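PDB 6AR0: sarcolemmal membrane-associated protein from Homo sapiens, which associates with the STRIPAK phosphatase-kinase complex, which dephosphorylates STK3 and so inhibits Hippo signaling, and is represented here by its FHA domain. Local coordinates for residues Gln18-Tyr23 with Ala44-Lys49; Thr9-Ser14 with Val122-Leu127; Arg32-Cys37 with Leu51-Ala56; Ala4-Thr9 with Val22-Pro27; Asn76-Asn81 with Ile103-Asp108. All coordinates share one frame; numbering follows the deposited sequence.

Contact 1: Gln18-Tyr23 with Ala44-Lys49; sequences QERHVY and ATFDCK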
# COMPACT_ATOMS: atom_id res chain seq x y z
N GLN A 18 -8.53 9.19 -2.28
CA GLN A 18 -9.41 9.37 -1.14
C GLN A 18 -9.17 8.27 -0.10
O GLN A 18 -8.87 7.12 -0.44
CB GLN A 18 -10.88 9.37 -1.58
CG GLN A 18 -11.21 10.47 -2.59
CD GLN A 18 -10.86 11.86 -2.08
OE1 GLN A 18 -11.31 12.27 -1.00
NE2 GLN A 18 -10.06 12.59 -2.85
N GLU A 19 -9.34 8.65 1.16
CA GLU A 19 -9.04 7.77 2.29
C GLU A 19 -9.72 6.41 2.14
O GLU A 19 -10.91 6.33 1.79
CB GLU A 19 -9.51 8.46 3.56
CG GLU A 19 -9.36 7.65 4.83
CD GLU A 19 -9.71 8.48 6.06
OE1 GLU A 19 -9.52 9.72 6.02
OE2 GLU A 19 -10.18 7.90 7.05
N ARG A 20 -8.98 5.35 2.47
CA ARG A 20 -9.46 3.99 2.33
C ARG A 20 -9.61 3.35 3.70
O ARG A 20 -8.73 3.48 4.55
CB ARG A 20 -8.51 3.14 1.48
CG ARG A 20 -8.11 3.78 0.16
CD ARG A 20 -9.33 4.04 -0.73
NE ARG A 20 -8.94 4.67 -2.00
CZ ARG A 20 -8.48 4.02 -3.07
NH1 ARG A 20 -8.36 2.70 -3.07
NH2 ARG A 20 -8.13 4.69 -4.15
N HIS A 21 -10.73 2.66 3.90
CA HIS A 21 -10.99 1.85 5.09
C HIS A 21 -11.00 0.40 4.63
O HIS A 21 -12.02 -0.10 4.16
CB HIS A 21 -12.32 2.23 5.76
CG HIS A 21 -12.32 3.62 6.33
ND1 HIS A 21 -13.43 4.17 6.93
CD2 HIS A 21 -11.35 4.55 6.38
CE1 HIS A 21 -13.13 5.40 7.33
NE2 HIS A 21 -11.87 5.64 7.02
N VAL A 22 -9.84 -0.25 4.71
CA VAL A 22 -9.61 -1.55 4.08
C VAL A 22 -9.64 -2.62 5.16
O VAL A 22 -8.70 -2.75 5.95
CB VAL A 22 -8.27 -1.59 3.32
CG1 VAL A 22 -8.08 -2.96 2.66
CG2 VAL A 22 -8.19 -0.48 2.29
N TYR A 23 -10.70 -3.42 5.19
CA TYR A 23 -10.79 -4.53 6.12
C TYR A 23 -9.98 -5.71 5.62
O TYR A 23 -9.92 -5.99 4.42
CB TYR A 23 -12.26 -4.89 6.34
CG TYR A 23 -12.98 -3.80 7.08
CD1 TYR A 23 -12.83 -3.66 8.45
CD2 TYR A 23 -13.78 -2.87 6.41
CE1 TYR A 23 -13.46 -2.64 9.14
CE2 TYR A 23 -14.42 -1.85 7.10
CZ TYR A 23 -14.26 -1.75 8.45
OH TYR A 23 -14.91 -0.75 9.15
N ALA A 44 -7.50 -1.21 -1.90
CA ALA A 44 -6.21 -0.57 -2.09
C ALA A 44 -5.84 -0.58 -3.57
O ALA A 44 -4.69 -0.82 -3.94
CB ALA A 44 -5.15 -1.21 -1.20
N THR A 45 -6.84 -0.31 -4.40
CA THR A 45 -6.66 -0.14 -5.84
C THR A 45 -6.62 1.35 -6.14
O THR A 45 -7.49 2.10 -5.69
CB THR A 45 -7.79 -0.81 -6.60
OG1 THR A 45 -7.80 -2.20 -6.28
CG2 THR A 45 -7.63 -0.63 -8.11
N PHE A 46 -5.60 1.79 -6.87
CA PHE A 46 -5.35 3.21 -7.07
C PHE A 46 -5.27 3.55 -8.55
O PHE A 46 -4.59 2.86 -9.33
CB PHE A 46 -4.06 3.66 -6.38
CG PHE A 46 -4.07 3.43 -4.89
CD1 PHE A 46 -4.65 4.36 -4.03
CD2 PHE A 46 -3.51 2.29 -4.36
CE1 PHE A 46 -4.66 4.13 -2.67
CE2 PHE A 46 -3.54 2.06 -2.99
CZ PHE A 46 -4.11 2.99 -2.15
N ASP A 47 -5.94 4.63 -8.93
CA ASP A 47 -5.76 5.22 -10.26
C ASP A 47 -4.47 6.02 -10.19
O ASP A 47 -4.45 7.16 -9.72
CB ASP A 47 -6.97 6.08 -10.57
CG ASP A 47 -6.89 6.73 -11.92
OD1 ASP A 47 -5.91 6.46 -12.66
OD2 ASP A 47 -7.81 7.51 -12.23
N CYS A 48 -3.37 5.38 -10.60
CA CYS A 48 -2.03 5.95 -10.50
C CYS A 48 -1.15 5.21 -11.49
O CYS A 48 -1.02 3.98 -11.40
CB CYS A 48 -1.49 5.79 -9.08
SG CYS A 48 0.18 6.42 -8.82
N LYS A 49 -0.52 5.95 -12.40
CA LYS A 49 0.15 5.36 -13.54
C LYS A 49 1.31 4.46 -13.13
O LYS A 49 1.61 3.48 -13.82
CB LYS A 49 0.66 6.48 -14.45
CG LYS A 49 1.19 5.99 -15.77
CD LYS A 49 1.66 7.12 -16.66
CE LYS A 49 2.18 6.59 -17.98
NZ LYS A 49 2.85 7.65 -18.75
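The Arg20 guanidinium lies across one face of the Phe46 ring, displaced toward its rim, with the two planes 27° apart. Phe46 CD1 comes within 3.5 Å of Arg20 NH2, and the two side chains run past each other in opposite directions. At the edge of the guanidinium, in its plane, sits the backbone oxygen of Thr45. It is gripped end-on by both terminal nitrogens: Arg20 NH1 reaches Thr45 O at 2.8 Å, and Arg20 NH2 follows at 3.1 Å with a more bent bond. Both donors approach from the same face of the carbonyl, NH1 standing well above its plane. Arg20 can do this because its chain is folded at chi2 (-61°), turning the group back over the preceding loop, where Arg20 NE bonds Gln18 O weakly (2.9 Å). Val22 CG2 adds a looser touch, 4.3 Å from Ala44 N. Outside the pair, NH1 also donates to Asn43 O, and Phe17 meets the Phe46 ring edge-to-face. No backbone hydrogen bond joins strands 20-23 and 44-46, which belong to different sheets, and within these segments the bridge between them rests on side chains. The acceptors found here, Thr45 O, Gln18 O and Asn43 O, are all main-chain oxygens; the positive charge is probably offset by their carbonyl dipoles, while the Phe46 ring packs against the group.

Contact 2: Thr9-Ser14 with Val122-Leu127; sequences TCRPNS and VSTIKL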
# COMPACT_ATOMS: atom_id res chain seq x y z
N THR A 9 -4.41 6.95 4.47
CA THR A 9 -4.67 8.37 4.25
C THR A 9 -3.59 8.96 3.37
O THR A 9 -2.41 8.62 3.48
CB THR A 9 -4.77 9.14 5.57
OG1 THR A 9 -3.62 8.90 6.36
CG2 THR A 9 -5.98 8.69 6.33
N CYS A 10 -3.99 9.87 2.50
CA CYS A 10 -3.12 10.42 1.47
C CYS A 10 -2.18 11.48 2.04
O CYS A 10 -2.64 12.49 2.59
CB CYS A 10 -4.03 11.02 0.40
SG CYS A 10 -3.27 11.73 -1.04
N ARG A 11 -0.87 11.29 1.87
CA ARG A 11 0.13 12.24 2.33
C ARG A 11 0.29 13.40 1.35
O ARG A 11 -0.11 13.30 0.19
CB ARG A 11 1.47 11.53 2.48
CG ARG A 11 1.51 10.51 3.60
CD ARG A 11 1.84 11.15 4.92
NE ARG A 11 3.24 11.56 4.98
CZ ARG A 11 3.83 12.04 6.07
NH1 ARG A 11 3.16 12.19 7.20
NH2 ARG A 11 5.11 12.38 6.03
N PRO A 12 0.89 14.51 1.79
CA PRO A 12 0.95 15.69 0.92
C PRO A 12 1.72 15.50 -0.36
O PRO A 12 1.48 16.26 -1.31
CB PRO A 12 1.61 16.75 1.80
CG PRO A 12 1.38 16.33 3.17
CD PRO A 12 1.30 14.82 3.17
N ASN A 13 2.68 14.59 -0.41
CA ASN A 13 3.49 14.37 -1.60
C ASN A 13 2.98 13.21 -2.45
O ASN A 13 3.70 12.73 -3.33
CB ASN A 13 4.97 14.20 -1.24
CG ASN A 13 5.21 13.09 -0.24
OD1 ASN A 13 4.32 12.68 0.50
ND2 ASN A 13 6.44 12.58 -0.22
N SER A 14 1.74 12.78 -2.21
CA SER A 14 1.16 11.68 -2.95
C SER A 14 0.38 12.17 -4.16
O SER A 14 -0.24 13.24 -4.14
CB SER A 14 0.18 10.95 -2.05
OG SER A 14 -0.32 9.77 -2.64
N VAL A 122 1.60 7.75 -1.79
CA VAL A 122 2.30 7.89 -0.52
C VAL A 122 1.21 8.02 0.55
O VAL A 122 0.41 8.96 0.50
CB VAL A 122 3.25 9.10 -0.48
CG1 VAL A 122 4.09 9.07 0.79
CG2 VAL A 122 4.16 9.13 -1.71
N SER A 123 1.19 7.08 1.49
CA SER A 123 0.07 6.98 2.42
C SER A 123 0.57 6.82 3.85
O SER A 123 1.61 6.21 4.09
CB SER A 123 -0.77 5.75 2.05
OG SER A 123 -1.97 5.54 2.77
N THR A 124 -0.15 7.38 4.80
CA THR A 124 -0.02 6.92 6.17
C THR A 124 -0.94 5.72 6.32
O THR A 124 -2.04 5.72 5.77
CB THR A 124 -0.49 8.00 7.14
OG1 THR A 124 0.26 9.19 6.92
CG2 THR A 124 -0.35 7.55 8.60
N ILE A 125 -0.50 4.71 7.06
CA ILE A 125 -1.35 3.55 7.35
C ILE A 125 -1.54 3.47 8.85
O ILE A 125 -0.57 3.53 9.61
CB ILE A 125 -0.81 2.25 6.72
CG1 ILE A 125 -1.89 1.15 6.63
CG2 ILE A 125 0.46 1.77 7.43
CD1 ILE A 125 -1.52 -0.06 5.75
N LYS A 126 -2.79 3.35 9.28
CA LYS A 126 -3.15 3.11 10.67
C LYS A 126 -3.82 1.75 10.74
O LYS A 126 -4.60 1.40 9.85
CB LYS A 126 -4.08 4.20 11.20
CG LYS A 126 -3.41 5.57 11.22
CD LYS A 126 -2.32 5.66 12.29
CE LYS A 126 -1.65 7.02 12.32
NZ LYS A 126 -2.44 8.00 13.10
N LEU A 127 -3.47 0.96 11.74
CA LEU A 127 -3.78 -0.45 11.76
C LEU A 127 -4.50 -0.80 13.06
O LEU A 127 -4.08 -0.37 14.14
CB LEU A 127 -2.50 -1.29 11.68
CG LEU A 127 -1.66 -1.04 10.43
CD1 LEU A 127 -0.31 -1.73 10.56
CD2 LEU A 127 -2.41 -1.52 9.18
O HOH W 1 -4.23 6.59 8.05
O HOH W 2 -1.49 10.89 5.55
O HOH W 3 1.46 10.45 8.81
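Backbone hydrogen bonds tie Thr9 to Thr124 in both directions, Thr9 N to Thr124 O at 3.0 Å and Thr124 N to Thr9 O at 2.9 Å, as an antiparallel hydrogen-bonded pair. Beyond the non-hydrogen-bonded pair Cys10-Ser123, Arg11 N, at the first residue of a type I turn, donates to Val122 O at 3.0 Å. That turn, Arg11 to Ser14, brings one side chain back as an acceptor: with OG anti to the backbone N (chi1 -173°), Ser14 OG takes the Val122 N-H at 2.9 Å and almost straight (175°). Without this oxygen, as with an alanine here, Val122 N is likely to lose its acceptor. Side-chain packing is modest: Arg11 CB and Asn13 OD1 approach Val122 CG1, the Asn13 side chain crossing Val122 at about a right angle, while Arg11 CD lies 3.2 Å from Thr124 OG1. Water supplies the rest on the face of Thr9 and Thr124: one molecule links the two hydroxyls, another joins Thr9 OG1 to Thr124 O, and a third spans Thr124 OG1 and, weakly, Arg11 NH1. Main-chain bonding thus ends at the turn's first residue, a serine oxygen takes over at its last, and water engages the threonine hydroxyls.

Contact 3: Arg32-Cys37 with Leu51-Ala56; sequences RSVARC and LSRNHA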
# COMPACT_ATOMS: atom_id res chain seq x y z
N ARG A 32 -2.80 -1.12 -9.51
CA ARG A 32 -3.33 -0.07 -10.36
C ARG A 32 -4.76 -0.36 -10.78
O ARG A 32 -5.12 -1.52 -11.04
CB ARG A 32 -2.46 0.03 -11.62
CG ARG A 32 -2.73 1.24 -12.47
CD ARG A 32 -1.80 1.33 -13.65
NE ARG A 32 -2.12 0.34 -14.67
CZ ARG A 32 -1.41 -0.76 -14.94
NH1 ARG A 32 -0.29 -1.04 -14.30
NH2 ARG A 32 -1.83 -1.58 -15.89
N SER A 33 -5.56 0.70 -10.89
CA SER A 33 -6.91 0.59 -11.41
C SER A 33 -6.90 0.03 -12.83
O SER A 33 -6.17 0.53 -13.69
CB SER A 33 -7.52 1.99 -11.41
OG SER A 33 -8.82 1.97 -11.96
N VAL A 34 -7.71 -1.00 -13.05
CA VAL A 34 -7.90 -1.62 -14.36
C VAL A 34 -9.36 -2.02 -14.46
O VAL A 34 -10.10 -2.00 -13.48
CB VAL A 34 -6.99 -2.85 -14.55
CG1 VAL A 34 -5.52 -2.43 -14.54
CG2 VAL A 34 -7.27 -3.91 -13.49
N ALA A 35 -9.78 -2.38 -15.67
CA ALA A 35 -11.17 -2.78 -15.86
C ALA A 35 -11.49 -3.90 -14.88
O ALA A 35 -10.68 -4.82 -14.66
CB ALA A 35 -11.39 -3.25 -17.29
N ARG A 36 -12.66 -3.81 -14.25
CA ARG A 36 -13.18 -4.76 -13.27
C ARG A 36 -12.51 -4.64 -11.91
O ARG A 36 -12.95 -5.30 -10.97
CB ARG A 36 -13.10 -6.23 -13.73
CG ARG A 36 -13.75 -6.46 -15.05
CD ARG A 36 -14.10 -7.91 -15.22
NE ARG A 36 -15.15 -8.33 -14.29
CZ ARG A 36 -15.83 -9.46 -14.42
NH1 ARG A 36 -15.58 -10.28 -15.43
NH2 ARG A 36 -16.77 -9.77 -13.54
N CYS A 37 -11.46 -3.83 -11.76
CA CYS A 37 -10.75 -3.68 -10.49
C CYS A 37 -10.49 -2.19 -10.32
O CYS A 37 -9.41 -1.69 -10.64
CB CYS A 37 -9.43 -4.46 -10.49
SG CYS A 37 -9.56 -6.17 -10.90
N LEU A 51 1.90 2.49 -10.62
CA LEU A 51 1.68 1.21 -9.96
C LEU A 51 1.56 0.08 -10.97
O LEU A 51 1.05 0.27 -12.08
CB LEU A 51 0.40 1.21 -9.12
CG LEU A 51 0.60 1.68 -7.66
CD1 LEU A 51 0.99 3.15 -7.56
CD2 LEU A 51 -0.63 1.41 -6.83
N SER A 52 2.01 -1.10 -10.57
CA SER A 52 1.75 -2.32 -11.32
C SER A 52 0.34 -2.84 -11.01
O SER A 52 -0.28 -2.49 -10.00
CB SER A 52 2.80 -3.38 -10.97
OG SER A 52 4.09 -2.94 -11.33
N ARG A 53 -0.17 -3.68 -11.92
CA ARG A 53 -1.49 -4.27 -11.71
C ARG A 53 -1.51 -5.11 -10.44
O ARG A 53 -2.43 -5.00 -9.62
CB ARG A 53 -1.87 -5.13 -12.91
CG ARG A 53 -3.24 -5.79 -12.78
CD ARG A 53 -3.57 -6.69 -13.96
NE ARG A 53 -4.91 -7.27 -13.83
CZ ARG A 53 -5.94 -7.03 -14.64
NH1 ARG A 53 -5.81 -6.24 -15.70
NH2 ARG A 53 -7.11 -7.61 -14.40
N ASN A 54 -0.49 -5.94 -10.25
CA ASN A 54 -0.32 -6.75 -9.05
C ASN A 54 0.93 -6.22 -8.35
O ASN A 54 2.03 -6.73 -8.52
CB ASN A 54 -0.18 -8.22 -9.42
CG ASN A 54 -1.30 -8.70 -10.30
OD1 ASN A 54 -2.47 -8.55 -9.96
ND2 ASN A 54 -0.96 -9.27 -11.44
N HIS A 55 0.74 -5.16 -7.58
CA HIS A 55 1.87 -4.39 -7.07
C HIS A 55 2.36 -4.92 -5.72
O HIS A 55 3.56 -5.14 -5.53
CB HIS A 55 1.45 -2.92 -6.96
CG HIS A 55 2.59 -2.00 -6.74
ND1 HIS A 55 3.08 -1.18 -7.74
CD2 HIS A 55 3.37 -1.80 -5.66
CE1 HIS A 55 4.10 -0.50 -7.26
NE2 HIS A 55 4.30 -0.86 -6.01
N ALA A 56 1.44 -5.13 -4.79
CA ALA A 56 1.79 -5.57 -3.45
C ALA A 56 0.58 -6.27 -2.85
O ALA A 56 -0.49 -6.36 -3.46
CB ALA A 56 2.29 -4.39 -2.60
O HOH W 4 -5.00 -4.03 -9.88
O HOH W 5 1.13 -3.69 -14.52
O HOH W 6 -9.45 -6.90 -15.55
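Two loops meet here at the surface, the one that follows strand 28-32 and the one that leads into strand 56-61, through arginine side chains, main-chain carbonyls and bridging water. The backbone starts the pairing, Arg32 N donating to Ser52 O at 2.9 Å. Arg32 then runs out with CG anti to the backbone N (chi1 -169°) and bends at chi3, which carries NH1 back onto Leu51 O at 2.9 Å. This bond lies in the guanidinium plane and uses a lone pair of the carbonyl. Water joins the same NH1 to Arg53 N, and a second molecule ties Arg32 O to Arg53 O. A leucine in place of Arg32 would remove NH1 and would probably leave Leu51 O and the bridging water without this partner. Arg53 is extended from CG to NE and crosses Val34, whose CG2 sits over one face of the Arg53 guanidinium, 3.5 Å from Arg53 NH1; a third water links Arg53 NH2 to Ala35 O. Behind them His55 ND1 accepts the Ser52 N-H at 3.0 Å, in the ring plane, and its NE2 donates to Gly77 O. Ser52 OG accepts from Ser75 N. A Gly-Arg-Ser stretch beside a Ser-X-X-His stretch is the signature of FHA domains, whose arginine and serine typically line the phosphothreonine pocket, consistent with the placing of Arg32 and Ser52 here.

Contact 4: Ala4-Thr9 with Val22-Pro27; sequences ALAIFT and VYLDEP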
# COMPACT_ATOMS: atom_id res chain seq x y z
N ALA A 4 -10.14 -6.98 11.27
CA ALA A 4 -8.95 -6.14 11.27
C ALA A 4 -9.05 -5.09 10.17
O ALA A 4 -9.66 -5.32 9.12
CB ALA A 4 -7.68 -6.97 11.06
N LEU A 5 -8.43 -3.94 10.40
CA LEU A 5 -8.64 -2.78 9.55
C LEU A 5 -7.33 -2.04 9.32
O LEU A 5 -6.56 -1.80 10.26
CB LEU A 5 -9.63 -1.82 10.24
CG LEU A 5 -9.84 -0.42 9.64
CD1 LEU A 5 -10.43 -0.50 8.24
CD2 LEU A 5 -10.71 0.41 10.55
N ALA A 6 -7.11 -1.65 8.07
CA ALA A 6 -6.05 -0.72 7.69
C ALA A 6 -6.69 0.52 7.09
O ALA A 6 -7.46 0.42 6.12
CB ALA A 6 -5.12 -1.34 6.65
N ILE A 7 -6.38 1.68 7.65
CA ILE A 7 -6.82 2.95 7.10
C ILE A 7 -5.65 3.59 6.38
O ILE A 7 -4.59 3.79 6.97
CB ILE A 7 -7.35 3.89 8.20
CG1 ILE A 7 -8.57 3.27 8.90
CG2 ILE A 7 -7.69 5.26 7.61
CD1 ILE A 7 -9.16 4.12 10.02
N PHE A 8 -5.85 3.89 5.10
CA PHE A 8 -4.85 4.55 4.26
C PHE A 8 -5.27 6.00 4.07
O PHE A 8 -6.36 6.26 3.55
CB PHE A 8 -4.79 3.93 2.86
CG PHE A 8 -4.24 2.52 2.79
CD1 PHE A 8 -3.00 2.30 2.25
CD2 PHE A 8 -4.99 1.42 3.19
CE1 PHE A 8 -2.49 1.02 2.13
CE2 PHE A 8 -4.48 0.13 3.07
CZ PHE A 8 -3.24 -0.06 2.54
N THR A 9 -4.41 6.95 4.47
CA THR A 9 -4.67 8.37 4.25
C THR A 9 -3.59 8.96 3.37
O THR A 9 -2.41 8.62 3.48
CB THR A 9 -4.77 9.14 5.57
OG1 THR A 9 -3.62 8.90 6.36
CG2 THR A 9 -5.98 8.69 6.33
N VAL A 22 -9.84 -0.25 4.71
CA VAL A 22 -9.61 -1.55 4.08
C VAL A 22 -9.64 -2.62 5.16
O VAL A 22 -8.70 -2.75 5.95
CB VAL A 22 -8.27 -1.59 3.32
CG1 VAL A 22 -8.08 -2.96 2.66
CG2 VAL A 22 -8.19 -0.48 2.29
N TYR A 23 -10.70 -3.42 5.19
CA TYR A 23 -10.79 -4.53 6.12
C TYR A 23 -9.98 -5.71 5.62
O TYR A 23 -9.92 -5.99 4.42
CB TYR A 23 -12.26 -4.89 6.34
CG TYR A 23 -12.98 -3.80 7.08
CD1 TYR A 23 -12.83 -3.66 8.45
CD2 TYR A 23 -13.78 -2.87 6.41
CE1 TYR A 23 -13.46 -2.64 9.14
CE2 TYR A 23 -14.42 -1.85 7.10
CZ TYR A 23 -14.26 -1.75 8.45
OH TYR A 23 -14.91 -0.75 9.15
N LEU A 24 -9.33 -6.39 6.55
CA LEU A 24 -8.32 -7.40 6.26
C LEU A 24 -8.72 -8.78 6.79
O LEU A 24 -7.91 -9.52 7.36
CB LEU A 24 -6.97 -6.98 6.84
CG LEU A 24 -6.38 -5.70 6.23
CD1 LEU A 24 -5.11 -5.32 6.97
CD2 LEU A 24 -6.10 -5.85 4.75
N ASP A 25 -9.97 -9.18 6.58
CA ASP A 25 -10.35 -10.56 6.86
C ASP A 25 -9.52 -11.52 6.03
O ASP A 25 -9.30 -12.67 6.45
CB ASP A 25 -11.83 -10.79 6.55
CG ASP A 25 -12.75 -10.16 7.58
OD1 ASP A 25 -12.29 -9.77 8.68
OD2 ASP A 25 -13.97 -10.09 7.29
N GLU A 26 -9.10 -11.10 4.84
CA GLU A 26 -8.18 -11.86 4.01
C GLU A 26 -7.23 -10.89 3.33
O GLU A 26 -7.45 -9.68 3.34
CB GLU A 26 -8.93 -12.71 2.98
CG GLU A 26 -9.66 -11.89 1.96
CD GLU A 26 -10.56 -12.74 1.07
OE1 GLU A 26 -11.28 -12.17 0.23
OE2 GLU A 26 -10.53 -13.98 1.22
N PRO A 27 -6.14 -11.39 2.75
CA PRO A 27 -5.17 -10.48 2.14
C PRO A 27 -5.79 -9.67 1.02
O PRO A 27 -6.61 -10.17 0.23
CB PRO A 27 -4.09 -11.44 1.62
CG PRO A 27 -4.19 -12.64 2.51
CD PRO A 27 -5.66 -12.78 2.76
O HOH W 7 -10.26 -9.74 10.54
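A chi1 of 170° swings the Leu5 side chain away from its own amide nitrogen, and a turn at chi2 lays CD1 over the ring of Tyr23, whose own CG stands beside its backbone N (chi1 -68°). Leu5 CD1 is 3.9 Å from the ring centroid and 15° off the normal, a CH-pi contact over the face, and the same methyl lies 3.6 Å from Val22 N. Ala6 and Val22 point to the other face, where Ala6 CB meets Leu24 CD1 at 4.0 Å and Val22 CG2 touches the Phe8 ring at CD2, 3.8 Å away. Three backbone bonds join the segments: Ala6 N to Val22 O (2.9 Å), Val22 N to Ala6 O and Leu24 N to Ala4 O (both 2.8 Å). At the open end of this hairpin a water joins Ala4 N to Asp25 OD1, which also bonds Ser3 OG. Strand 117-128 packs against Ala6 and Phe8. The hairpin thus has an apolar inner side of Ala6, Val22, Leu24 and Phe8, and a CH-pi pair on the outer one.

Contact 5: Asn76-Asn81 with Ile103-Asp108; sequences NGTFIN and IQFGVD
Phe79 CB starts beside Gln104 CB, 4.0 Å away, and from there the two side chains run the same way. CD2 comes next, 3.8 Å from Gln104 NE2; Gln104 O lies at this edge, in the ring plane. CE2 meets Gly106 O at 3.5 Å, and at the tip CZ rests against Val107 CG1 at 3.6 Å. The amide that flanks the ring is turned 47° from it and is fixed by its own bond, Gln104 NE2 to Gly106 O at 2.8 Å, nearly straight and in both the amide and the carbonyl planes. On the other sheet face Thr78 CG2 touches the Phe105 ring and Ile80 CG1 meets Ile103 CD1, while Thr78 OG1 bonds Asp71. The antiparallel strands 78-80 and 103-105 are held by Phe79 N to Gln104 O and Gln104 N to Phe79 O; beyond them Gly106 N donates to Gly77 O at 2.8 Å. At the backbone angles of Gly77 a CB would be pressed against Asn76 O, which calls for glycine, and Phe79 CE2 would crowd it as well. Asn76 turns its ND2 to Val50 O. This Asn-Gly pair just before a strand is a recurrent FHA feature; in relatives the asparagine contacts the bound phosphopeptide, and Asn76 may do likewise.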
# COMPACT_ATOMS: atom_id res chain seq x y z
N ASN A 76 8.02 -0.60 -10.06
CA ASN A 76 8.58 0.67 -9.59
C ASN A 76 8.79 0.76 -8.08
O ASN A 76 9.27 1.80 -7.61
CB ASN A 76 7.75 1.85 -10.08
CG ASN A 76 7.81 2.00 -11.58
OD1 ASN A 76 8.87 1.84 -12.19
ND2 ASN A 76 6.67 2.29 -12.19
N GLY A 77 8.44 -0.27 -7.33
CA GLY A 77 8.87 -0.33 -5.94
C GLY A 77 7.74 -0.17 -4.94
O GLY A 77 6.69 0.43 -5.21
N THR A 78 7.96 -0.73 -3.75
CA THR A 78 7.13 -0.55 -2.58
C THR A 78 8.06 -0.19 -1.43
O THR A 78 9.16 -0.75 -1.34
CB THR A 78 6.39 -1.87 -2.25
OG1 THR A 78 5.58 -2.24 -3.35
CG2 THR A 78 5.50 -1.73 -1.03
N PHE A 79 7.63 0.74 -0.57
CA PHE A 79 8.50 1.26 0.48
C PHE A 79 7.75 1.33 1.81
O PHE A 79 6.57 1.69 1.84
CB PHE A 79 9.03 2.67 0.14
CG PHE A 79 9.65 2.79 -1.23
CD1 PHE A 79 11.03 2.84 -1.38
CD2 PHE A 79 8.86 2.84 -2.38
CE1 PHE A 79 11.59 2.94 -2.64
CE2 PHE A 79 9.43 2.92 -3.63
CZ PHE A 79 10.79 2.98 -3.76
N ILE A 80 8.44 0.97 2.89
CA ILE A 80 7.99 1.20 4.26
C ILE A 80 8.95 2.21 4.87
O ILE A 80 10.15 1.94 4.98
CB ILE A 80 7.97 -0.09 5.10
CG1 ILE A 80 7.02 -1.13 4.51
CG2 ILE A 80 7.61 0.23 6.55
CD1 ILE A 80 7.21 -2.52 5.11
N ASN A 81 8.43 3.38 5.24
CA ASN A 81 9.26 4.44 5.83
C ASN A 81 10.51 4.68 4.99
O ASN A 81 11.64 4.76 5.49
CB ASN A 81 9.57 4.13 7.28
CG ASN A 81 8.30 3.94 8.09
OD1 ASN A 81 7.31 4.61 7.83
ND2 ASN A 81 8.33 3.05 9.06
N ILE A 103 3.71 4.38 3.88
CA ILE A 103 3.82 3.34 2.87
C ILE A 103 3.73 3.98 1.50
O ILE A 103 2.84 4.80 1.25
CB ILE A 103 2.64 2.35 3.05
CG1 ILE A 103 2.58 1.82 4.48
CG2 ILE A 103 2.67 1.25 2.02
CD1 ILE A 103 3.79 1.10 4.84
N GLN A 104 4.62 3.60 0.59
CA GLN A 104 4.68 4.19 -0.74
C GLN A 104 4.65 3.10 -1.80
O GLN A 104 5.34 2.09 -1.68
CB GLN A 104 5.94 5.05 -0.89
CG GLN A 104 6.13 5.64 -2.26
CD GLN A 104 7.33 6.54 -2.33
OE1 GLN A 104 7.56 7.34 -1.41
NE2 GLN A 104 8.12 6.43 -3.39
N PHE A 105 3.85 3.31 -2.84
CA PHE A 105 3.78 2.42 -3.99
C PHE A 105 4.19 3.21 -5.22
O PHE A 105 3.57 4.22 -5.57
CB PHE A 105 2.37 1.86 -4.18
CG PHE A 105 1.80 1.26 -2.93
CD1 PHE A 105 2.39 0.16 -2.33
CD2 PHE A 105 0.69 1.83 -2.31
CE1 PHE A 105 1.87 -0.38 -1.17
CE2 PHE A 105 0.18 1.29 -1.14
CZ PHE A 105 0.76 0.20 -0.57
N GLY A 106 5.24 2.73 -5.89
CA GLY A 106 5.83 3.44 -7.00
C GLY A 106 6.76 4.54 -6.54
O GLY A 106 7.03 4.73 -5.35
N VAL A 107 7.28 5.28 -7.53
CA VAL A 107 8.05 6.50 -7.32
C VAL A 107 7.55 7.52 -8.33
O VAL A 107 6.94 7.18 -9.34
CB VAL A 107 9.57 6.26 -7.51
CG1 VAL A 107 10.10 5.24 -6.48
CG2 VAL A 107 9.88 5.81 -8.95
N ASP A 108 7.81 8.80 -8.06
CA ASP A 108 7.52 9.82 -9.07
C ASP A 108 8.36 9.54 -10.31
O ASP A 108 9.53 9.19 -10.22
CB ASP A 108 7.86 11.21 -8.54
CG ASP A 108 6.88 11.73 -7.51
OD1 ASP A 108 5.93 11.02 -7.13
OD2 ASP A 108 7.07 12.88 -7.06

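In the fold
Strand 5-10 is paired on one edge with 20-23 in contact 4 and on the other with 117-128 in contact 2, and the two share Thr9. Contacts 1 and 4 share Val22 and Tyr23, while Ser123 O to Ile103 N (2.8 Å) carries the same sheet on to contact 5. From contact 1, Phe46 O meets Ser33 N of contact 3 at 2.8 Å. Phe105 CE2 of contact 5 lies 4.2 Å from both Phe46 CE2 and Phe8 CE1. Contacts 3 and 5, centres about 15 Å apart, are joined by His55 and together carry the FHA signature residues of the probable phosphopeptide site; contact 4 lies about 17 Å from contact 3, centre to centre.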